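Local atomic coordinates of two-domain protein containing predicted PHP-like metal-dependent phosphoesterase (Bacteroides vulgatus ATCC 8482, PDB entry 3E38), a protein that binds zinc ions and is probably a metal-dependent phosphoesterase of the PHP type, perhaps with 5'-3' exonuclease activity on DNA or RNA. Residues Phe132-His137 and Gly165-Asn170; Asn136-Asp141 and Leu173-Ala178; Thr188-Ser193 and Thr212-Phe217. All blocks are in the same frame, centred on the assembly; numbering follows the deposited sequence.

Contact 1. Residues Phe132-His137 and Gly165-Asn170; sequences FMFWNH and GIEVAN. With ZN (zinc ion), chain H.
Glu-167 and Gly-165 meet Trp-135 where two neighbouring parallel strands of a beta-alpha-beta unit, 132-135 and 165-167, run together in the PHP-like domain. The ladder of backbone bonds sets the pairing: Gly-165 N reaches Met-133 O at 3.3 Å, Trp-135 N reaches Gly-165 O at 3.0 Å, and Glu-167 N points almost straight (177°) at Trp-135 O, 2.9 Å away. Having no side chain, Gly-165 lets Phe-132 and Phe-134 close in on the face where a CB would stand. On the other face Trp-135 and Ile-166 lie alongside each other, CB to CG2 at 4.1 Å, while the indole stacks with His-154 and Phe-103. Glu-167 carries the polar part. With CG anti to the carbonyl carbon (chi1 -75°) and the chain extended beyond it, its carboxylate arrives beside Asn-136 and His-137. OE1 takes two donors from opposite faces of its plane: His-137 N at 2.9 Å on the anti side, and Asn-170 ND2 at 2.7 Å on the syn side, the latter bond nearly straight at 171°. OE2 bonds to Thr-192 and His-24 and also lies near the edge of the Phe-134 ring. Both oxygens are thus engaged, which should fix the rotation of the carboxylate and steady the backbone of His-137, a zinc ligand. Asn-170 ND2 also bonds to the zinc ligand Asp-194. The His-137 imidazole, with Asn-136 CB over one face, places NE2 2.2 Å from a zinc ion that Glu-93 and His-102 also bind.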
# COMPACT_ATOMS: atom_id res chain seq x y z
N PHE B 132 37.56 5.57 -10.83
CA PHE B 132 37.31 5.36 -9.39
C PHE B 132 36.87 3.90 -9.29
O PHE B 132 35.94 3.45 -9.97
CB PHE B 132 36.30 6.33 -8.81
CG PHE B 132 36.03 6.11 -7.34
CD1 PHE B 132 35.03 5.20 -6.92
CD2 PHE B 132 36.74 6.82 -6.36
CE1 PHE B 132 34.76 4.98 -5.57
CE2 PHE B 132 36.48 6.63 -4.99
CZ PHE B 132 35.47 5.70 -4.60
N MSE B 133 37.63 3.15 -8.51
CA MSE B 133 37.45 1.69 -8.42
C MSE B 133 37.05 1.18 -7.07
O MSE B 133 37.67 1.50 -6.06
CB MSE B 133 38.76 1.00 -8.85
CG MSE B 133 38.97 1.05 -10.39
SE MSE B 133 40.77 0.71 -10.96
CE MSE B 133 41.60 2.40 -10.48
N PHE B 134 36.04 0.33 -7.07
CA PHE B 134 35.65 -0.29 -5.81
C PHE B 134 35.32 -1.78 -5.89
O PHE B 134 34.89 -2.29 -6.89
CB PHE B 134 34.52 0.50 -5.14
CG PHE B 134 33.26 0.62 -5.95
CD1 PHE B 134 32.26 -0.34 -5.86
CD2 PHE B 134 33.06 1.71 -6.79
CE1 PHE B 134 31.06 -0.21 -6.59
CE2 PHE B 134 31.87 1.86 -7.51
CZ PHE B 134 30.87 0.89 -7.42
N TRP B 135 35.64 -2.46 -4.80
CA TRP B 135 35.33 -3.88 -4.64
C TRP B 135 33.81 -4.11 -4.42
O TRP B 135 33.19 -3.54 -3.51
CB TRP B 135 36.18 -4.44 -3.51
CG TRP B 135 36.07 -5.89 -3.27
CD1 TRP B 135 35.56 -6.83 -4.11
CD2 TRP B 135 36.60 -6.60 -2.14
NE1 TRP B 135 35.69 -8.08 -3.56
CE2 TRP B 135 36.33 -7.96 -2.35
CE3 TRP B 135 37.26 -6.20 -0.98
CZ2 TRP B 135 36.68 -8.94 -1.42
CZ3 TRP B 135 37.64 -7.17 -0.08
CH2 TRP B 135 37.34 -8.53 -0.30
N ASN B 136 33.24 -4.92 -5.31
CA ASN B 136 31.82 -5.29 -5.22
C ASN B 136 31.54 -6.53 -4.35
O ASN B 136 32.27 -7.51 -4.37
CB ASN B 136 31.21 -5.56 -6.61
CG ASN B 136 31.37 -4.41 -7.56
OD1 ASN B 136 31.47 -3.26 -7.16
ND2 ASN B 136 31.42 -4.73 -8.84
N HIS B 137 30.43 -6.45 -3.63
CA HIS B 137 29.93 -7.55 -2.82
C HIS B 137 31.01 -8.48 -2.31
O HIS B 137 31.05 -9.63 -2.67
CB HIS B 137 28.86 -8.35 -3.59
CG HIS B 137 29.18 -8.63 -5.02
ND1 HIS B 137 30.12 -9.56 -5.41
CD2 HIS B 137 28.63 -8.15 -6.16
CE1 HIS B 137 30.16 -9.61 -6.73
NE2 HIS B 137 29.28 -8.76 -7.21
N GLY B 165 37.32 2.17 -2.86
CA GLY B 165 36.17 1.89 -2.02
C GLY B 165 35.80 0.45 -2.04
O GLY B 165 36.41 -0.38 -2.74
N ILE B 166 34.82 0.15 -1.21
CA ILE B 166 34.24 -1.19 -1.11
C ILE B 166 32.78 -1.04 -0.86
O ILE B 166 32.38 -0.13 -0.14
CB ILE B 166 34.79 -1.97 0.08
CG1 ILE B 166 36.29 -1.89 0.11
CG2 ILE B 166 34.32 -3.44 0.05
CD1 ILE B 166 36.88 -2.65 1.30
N GLU B 167 32.00 -1.89 -1.51
CA GLU B 167 30.57 -1.97 -1.25
C GLU B 167 30.36 -2.56 0.13
O GLU B 167 30.87 -3.66 0.45
CB GLU B 167 29.87 -2.82 -2.29
CG GLU B 167 29.71 -2.12 -3.62
CD GLU B 167 28.88 -2.93 -4.62
OE1 GLU B 167 28.80 -4.18 -4.44
OE2 GLU B 167 28.36 -2.34 -5.61
N VAL B 168 29.69 -1.78 0.97
CA VAL B 168 29.37 -2.20 2.37
C VAL B 168 27.95 -2.74 2.40
O VAL B 168 27.48 -3.37 3.36
CB VAL B 168 29.54 -1.08 3.43
CG1 VAL B 168 31.06 -0.79 3.66
CG2 VAL B 168 28.70 0.20 3.08
N ALA B 169 27.29 -2.50 1.28
CA ALA B 169 25.93 -2.93 1.08
C ALA B 169 25.57 -2.99 -0.41
O ALA B 169 25.76 -2.04 -1.13
CB ALA B 169 24.98 -2.03 1.85
N ASN B 170 25.08 -4.16 -0.81
CA ASN B 170 24.66 -4.48 -2.20
C ASN B 170 23.28 -5.11 -2.23
O ASN B 170 23.06 -6.22 -1.76
CB ASN B 170 25.70 -5.43 -2.85
CG ASN B 170 25.48 -5.65 -4.34
OD1 ASN B 170 24.44 -6.13 -4.74
ND2 ASN B 170 26.49 -5.34 -5.18
ZN ZN H . 29.19 -8.73 -9.41
O HOH W 1 28.01 -7.37 -9.28

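Contact 2. Residues Asn136-Asp141 and Leu173-Ala178; sequences NHPGWD and LYMPEA. With ZN (zinc ion), chain H.
The selenium of Met-175, a selenomethionine, lies against the backbone of His-137 to Gly-139: SE is 3.6 Å from His-137 CA and 3.5 Å from Gly-139 N. The Pro-138 ring crosses the Met-175 chain at about a right angle, its CD 3.9 Å from SE. A bend at chi3 (-72°) turns the methyl back, bringing Met-175 CE also within 3.9 Å of His-137 CA. Leu-173 puts CD2 3.6 Å from Trp-140 N, and Pro-138 CG meets Ala-178 CB at 4.2 Å. The two segments meet by van der Waals packing alone, without hydrogen bonds between them. What the second segment packs on is a type I beta turn, His-137 to Trp-140, closed by the bond from Trp-140 N to His-137 O at 3.1 Å. Gly-139 stands at its third position, where a CB would run into Met-175 CG. Further out, Gln-144 NE2 bonds to Pro-138 O, and Ile-166 and Trp-181 touch the proline. The turn begins at a zinc ligand, and the Trp-140 ring leans towards another, meeting the ring of His-102 with planes at about 65°. Just after the turn, Asp-141 OD2 accepts a bond from Arg-297 N of the second subunit.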
# COMPACT_ATOMS: atom_id res chain seq x y z
N ASN B 136 33.24 -4.92 -5.31
CA ASN B 136 31.82 -5.29 -5.22
C ASN B 136 31.54 -6.53 -4.35
O ASN B 136 32.27 -7.51 -4.37
CB ASN B 136 31.21 -5.56 -6.61
CG ASN B 136 31.37 -4.41 -7.56
OD1 ASN B 136 31.47 -3.26 -7.16
ND2 ASN B 136 31.42 -4.73 -8.84
N HIS B 137 30.43 -6.45 -3.63
CA HIS B 137 29.93 -7.55 -2.82
C HIS B 137 31.01 -8.48 -2.31
O HIS B 137 31.05 -9.63 -2.67
CB HIS B 137 28.86 -8.35 -3.59
CG HIS B 137 29.18 -8.63 -5.02
ND1 HIS B 137 30.12 -9.56 -5.41
CD2 HIS B 137 28.63 -8.15 -6.16
CE1 HIS B 137 30.16 -9.61 -6.73
NE2 HIS B 137 29.28 -8.76 -7.21
N PRO B 138 31.90 -7.97 -1.46
CA PRO B 138 32.93 -8.85 -0.94
C PRO B 138 32.33 -10.10 -0.31
O PRO B 138 32.84 -11.20 -0.45
CB PRO B 138 33.65 -7.96 0.10
CG PRO B 138 32.81 -6.67 0.23
CD PRO B 138 32.04 -6.57 -1.03
N GLY B 139 31.18 -9.90 0.30
CA GLY B 139 30.49 -10.93 1.07
C GLY B 139 29.59 -11.89 0.33
O GLY B 139 29.12 -12.88 0.90
N TRP B 140 29.36 -11.63 -0.94
CA TRP B 140 28.48 -12.50 -1.76
C TRP B 140 28.91 -13.93 -1.51
O TRP B 140 30.07 -14.29 -1.76
CB TRP B 140 28.65 -12.15 -3.21
CG TRP B 140 27.75 -12.85 -4.18
CD1 TRP B 140 26.43 -13.18 -4.02
CD2 TRP B 140 28.08 -13.15 -5.54
NE1 TRP B 140 25.94 -13.73 -5.19
CE2 TRP B 140 26.93 -13.71 -6.14
CE3 TRP B 140 29.25 -13.02 -6.31
CZ2 TRP B 140 26.91 -14.14 -7.47
CZ3 TRP B 140 29.24 -13.45 -7.62
CH2 TRP B 140 28.07 -14.00 -8.20
N ASP B 141 27.96 -14.73 -1.04
CA ASP B 141 28.29 -16.09 -0.56
C ASP B 141 28.63 -17.06 -1.66
O ASP B 141 29.16 -18.15 -1.41
CB ASP B 141 27.17 -16.68 0.36
CG ASP B 141 25.78 -16.73 -0.30
OD1 ASP B 141 25.65 -16.58 -1.54
OD2 ASP B 141 24.80 -16.90 0.46
N LEU B 173 21.98 -7.26 0.52
CA LEU B 173 23.18 -7.82 1.23
C LEU B 173 23.97 -6.76 1.94
O LEU B 173 24.48 -5.85 1.32
CB LEU B 173 24.10 -8.62 0.27
CG LEU B 173 25.41 -9.27 0.79
CD1 LEU B 173 25.21 -10.24 1.99
CD2 LEU B 173 26.17 -9.99 -0.32
N TYR B 174 24.03 -6.90 3.26
CA TYR B 174 24.82 -6.05 4.20
C TYR B 174 26.10 -6.79 4.56
O TYR B 174 26.02 -7.93 4.93
CB TYR B 174 23.99 -5.74 5.45
CG TYR B 174 24.70 -4.98 6.56
CD1 TYR B 174 25.12 -3.68 6.38
CD2 TYR B 174 24.87 -5.54 7.82
CE1 TYR B 174 25.70 -2.98 7.39
CE2 TYR B 174 25.47 -4.85 8.84
CZ TYR B 174 25.87 -3.56 8.62
OH TYR B 174 26.48 -2.86 9.63
N MSE B 175 27.25 -6.12 4.46
CA MSE B 175 28.57 -6.73 4.68
C MSE B 175 29.45 -5.92 5.61
O MSE B 175 30.34 -5.23 5.15
CB MSE B 175 29.26 -6.89 3.32
CG MSE B 175 28.32 -7.65 2.40
SE MSE B 175 28.58 -7.59 0.49
CE MSE B 175 28.01 -5.77 0.05
N PRO B 176 29.22 -6.05 6.91
CA PRO B 176 29.94 -5.28 7.93
C PRO B 176 31.41 -5.45 7.93
O PRO B 176 32.13 -4.59 8.44
CB PRO B 176 29.40 -5.86 9.27
CG PRO B 176 28.81 -7.18 8.93
CD PRO B 176 28.21 -6.94 7.51
N GLU B 177 31.87 -6.57 7.42
CA GLU B 177 33.31 -6.84 7.44
C GLU B 177 33.96 -5.72 6.64
O GLU B 177 35.08 -5.31 6.91
CB GLU B 177 33.68 -8.21 6.85
CG GLU B 177 33.03 -9.43 7.50
CD GLU B 177 31.56 -9.66 7.13
OE1 GLU B 177 30.96 -8.83 6.41
OE2 GLU B 177 31.01 -10.68 7.59
N ALA B 178 33.20 -5.21 5.67
CA ALA B 178 33.72 -4.20 4.73
C ALA B 178 33.84 -2.87 5.41
O ALA B 178 34.71 -2.07 5.09
CB ALA B 178 32.81 -4.07 3.47
ZN ZN H . 29.19 -8.73 -9.41
O HOH W 1 28.01 -7.37 -9.28

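Contact 3. Residues Thr188-Ser193 and Thr212-Phe217; sequences TMIGTS and TMTFVF
Met-189 O comes within 4.3 Å of Thr-214 CG2, the first touch between strands 188-192 and 213-217. Next along, Ile-190 brings its CG2 branch obliquely to the hydroxyl of Thr-214, 3.8 Å from OG1. Gly-191 is where the strands grip. The Thr-214 hydroxyl donates to Gly-191 O over 2.7 Å, arriving well off the carbonyl direction, with a C=O...OG1 angle of 115°. The first torsion of Thr-214 (chi1 -54°) places OG1 beside its own backbone N and facing Gly-191, whose N is also 2.7 Å from OG1. A CB on Gly-191 would collide with Met-213 O, so the close approach depends on the missing side chain. Replacing Thr-214 by a valine keeps the branched shape but removes this hydroxyl, and would probably leave Gly-191 O without its donor from strand 213-217. Thr-192 turns its CB away and meets the other strand through its backbone, its O lying 3.2 Å from Thr-212 CG2; its OG1 bonds instead to Glu-167. The Thr-212 hydroxyl likewise goes to Gly-171 O. At Ser-193, N is 3.4 Å from Thr-212 O, but the angle is too poor for a bond, and OG is taken by Asp-22 and Ile-195. The strands therefore do not form a regular ladder: their directions differ by 133°, and they approach to 4.5 Å between axes before splaying apart. Strand 188-192 pairs in parallel with 165-170, whereas 213-218 lies antiparallel to both 17-22 and 235-239, so the contact brings together two parts of the curled sheet, consistent with closure of the barrel-like PHP fold.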
# COMPACT_ATOMS: atom_id res chain seq x y z
N THR B 188 36.42 4.55 0.71
CA THR B 188 35.05 5.08 0.54
C THR B 188 34.02 3.98 0.67
O THR B 188 34.10 3.01 -0.05
CB THR B 188 34.92 5.77 -0.80
OG1 THR B 188 35.89 6.82 -0.82
CG2 THR B 188 33.50 6.33 -1.03
N MSE B 189 33.10 4.13 1.63
CA MSE B 189 32.01 3.15 1.82
C MSE B 189 30.95 3.44 0.80
O MSE B 189 30.50 4.57 0.65
CB MSE B 189 31.41 3.24 3.22
CG MSE B 189 32.43 3.00 4.31
SE MSE B 189 31.56 2.99 5.99
CE MSE B 189 33.19 3.30 7.11
N ILE B 190 30.62 2.38 0.07
CA ILE B 190 29.67 2.40 -1.03
C ILE B 190 28.44 1.54 -0.83
O ILE B 190 28.48 0.47 -0.26
CB ILE B 190 30.32 1.93 -2.36
CG1 ILE B 190 31.45 2.84 -2.80
CG2 ILE B 190 29.26 1.93 -3.52
CD1 ILE B 190 30.99 4.21 -3.29
N GLY B 191 27.33 2.00 -1.38
CA GLY B 191 26.13 1.19 -1.35
C GLY B 191 25.36 1.28 -2.65
O GLY B 191 25.05 2.37 -3.14
N THR B 192 25.06 0.12 -3.20
CA THR B 192 24.41 0.05 -4.52
C THR B 192 23.33 -1.00 -4.61
O THR B 192 23.16 -1.81 -3.72
CB THR B 192 25.44 -0.23 -5.60
OG1 THR B 192 25.87 -1.58 -5.46
CG2 THR B 192 26.66 0.67 -5.45
N SER B 193 22.60 -0.93 -5.71
CA SER B 193 21.49 -1.84 -5.95
C SER B 193 22.00 -3.11 -6.61
O SER B 193 21.64 -4.19 -6.23
CB SER B 193 20.40 -1.21 -6.82
OG SER B 193 20.79 -1.04 -8.16
N THR B 212 18.92 0.10 -2.35
CA THR B 212 20.17 0.35 -1.64
C THR B 212 20.96 1.36 -2.45
O THR B 212 21.05 1.30 -3.67
CB THR B 212 20.93 -0.95 -1.44
OG1 THR B 212 20.11 -1.78 -0.62
CG2 THR B 212 22.29 -0.75 -0.78
N MSE B 213 21.48 2.35 -1.78
CA MSE B 213 22.15 3.41 -2.51
C MSE B 213 23.21 4.10 -1.70
O MSE B 213 23.49 3.72 -0.60
CB MSE B 213 21.11 4.46 -2.92
CG MSE B 213 20.49 5.21 -1.73
SE MSE B 213 19.10 6.48 -2.29
CE MSE B 213 17.77 5.15 -2.83
N THR B 214 23.79 5.13 -2.30
CA THR B 214 24.85 5.92 -1.61
C THR B 214 24.53 7.40 -1.54
O THR B 214 24.16 8.04 -2.53
CB THR B 214 26.25 5.78 -2.28
OG1 THR B 214 26.60 4.42 -2.39
CG2 THR B 214 27.32 6.51 -1.50
N PHE B 215 24.59 7.91 -0.32
CA PHE B 215 24.50 9.34 -0.12
C PHE B 215 25.91 9.91 -0.33
O PHE B 215 26.89 9.48 0.34
CB PHE B 215 24.00 9.73 1.29
CG PHE B 215 22.59 9.38 1.56
CD1 PHE B 215 21.73 9.08 0.51
CD2 PHE B 215 22.08 9.47 2.85
CE1 PHE B 215 20.41 8.76 0.76
CE2 PHE B 215 20.74 9.17 3.11
CZ PHE B 215 19.91 8.81 2.07
N VAL B 216 26.00 10.84 -1.28
CA VAL B 216 27.26 11.53 -1.62
C VAL B 216 27.17 13.02 -1.27
O VAL B 216 26.31 13.75 -1.77
CB VAL B 216 27.65 11.34 -3.12
CG1 VAL B 216 29.05 11.92 -3.42
CG2 VAL B 216 27.62 9.86 -3.54
N PHE B 217 28.09 13.45 -0.41
CA PHE B 217 28.12 14.86 0.04
C PHE B 217 29.12 15.66 -0.78
O PHE B 217 30.32 15.75 -0.49
CB PHE B 217 28.40 14.94 1.54
CG PHE B 217 27.57 13.99 2.35
CD1 PHE B 217 26.24 14.28 2.62
CD2 PHE B 217 28.09 12.80 2.81
CE1 PHE B 217 25.47 13.40 3.35
CE2 PHE B 217 27.33 11.95 3.54
CZ PHE B 217 26.02 12.25 3.81

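How the contacts relate
From the N terminus, strand 132-135 opens contact 1, which closes at 165-170 over a loop holding helix 152-159. Contact 2 starts from the same stretch, sharing Asn-136 and His-137, but closes later at 173-178, so the two loops start together and the second runs on past the end of the first. Val-168 O and Met-175 N, 3.0 Å apart, join them where strands 165-170 and 173-174 pair. After helix 176-185, contact 3 follows in series, closing the 188-193 to 212-217 loop. It ties to contact 1 through Val-168 N and Ile-190 O at 2.8 Å, whereas contacts 2 and 3 do not touch, their nearest atoms being about 6 Å apart. Strand 165-170 thus links the zinc-bearing turn to the strands of contact 3.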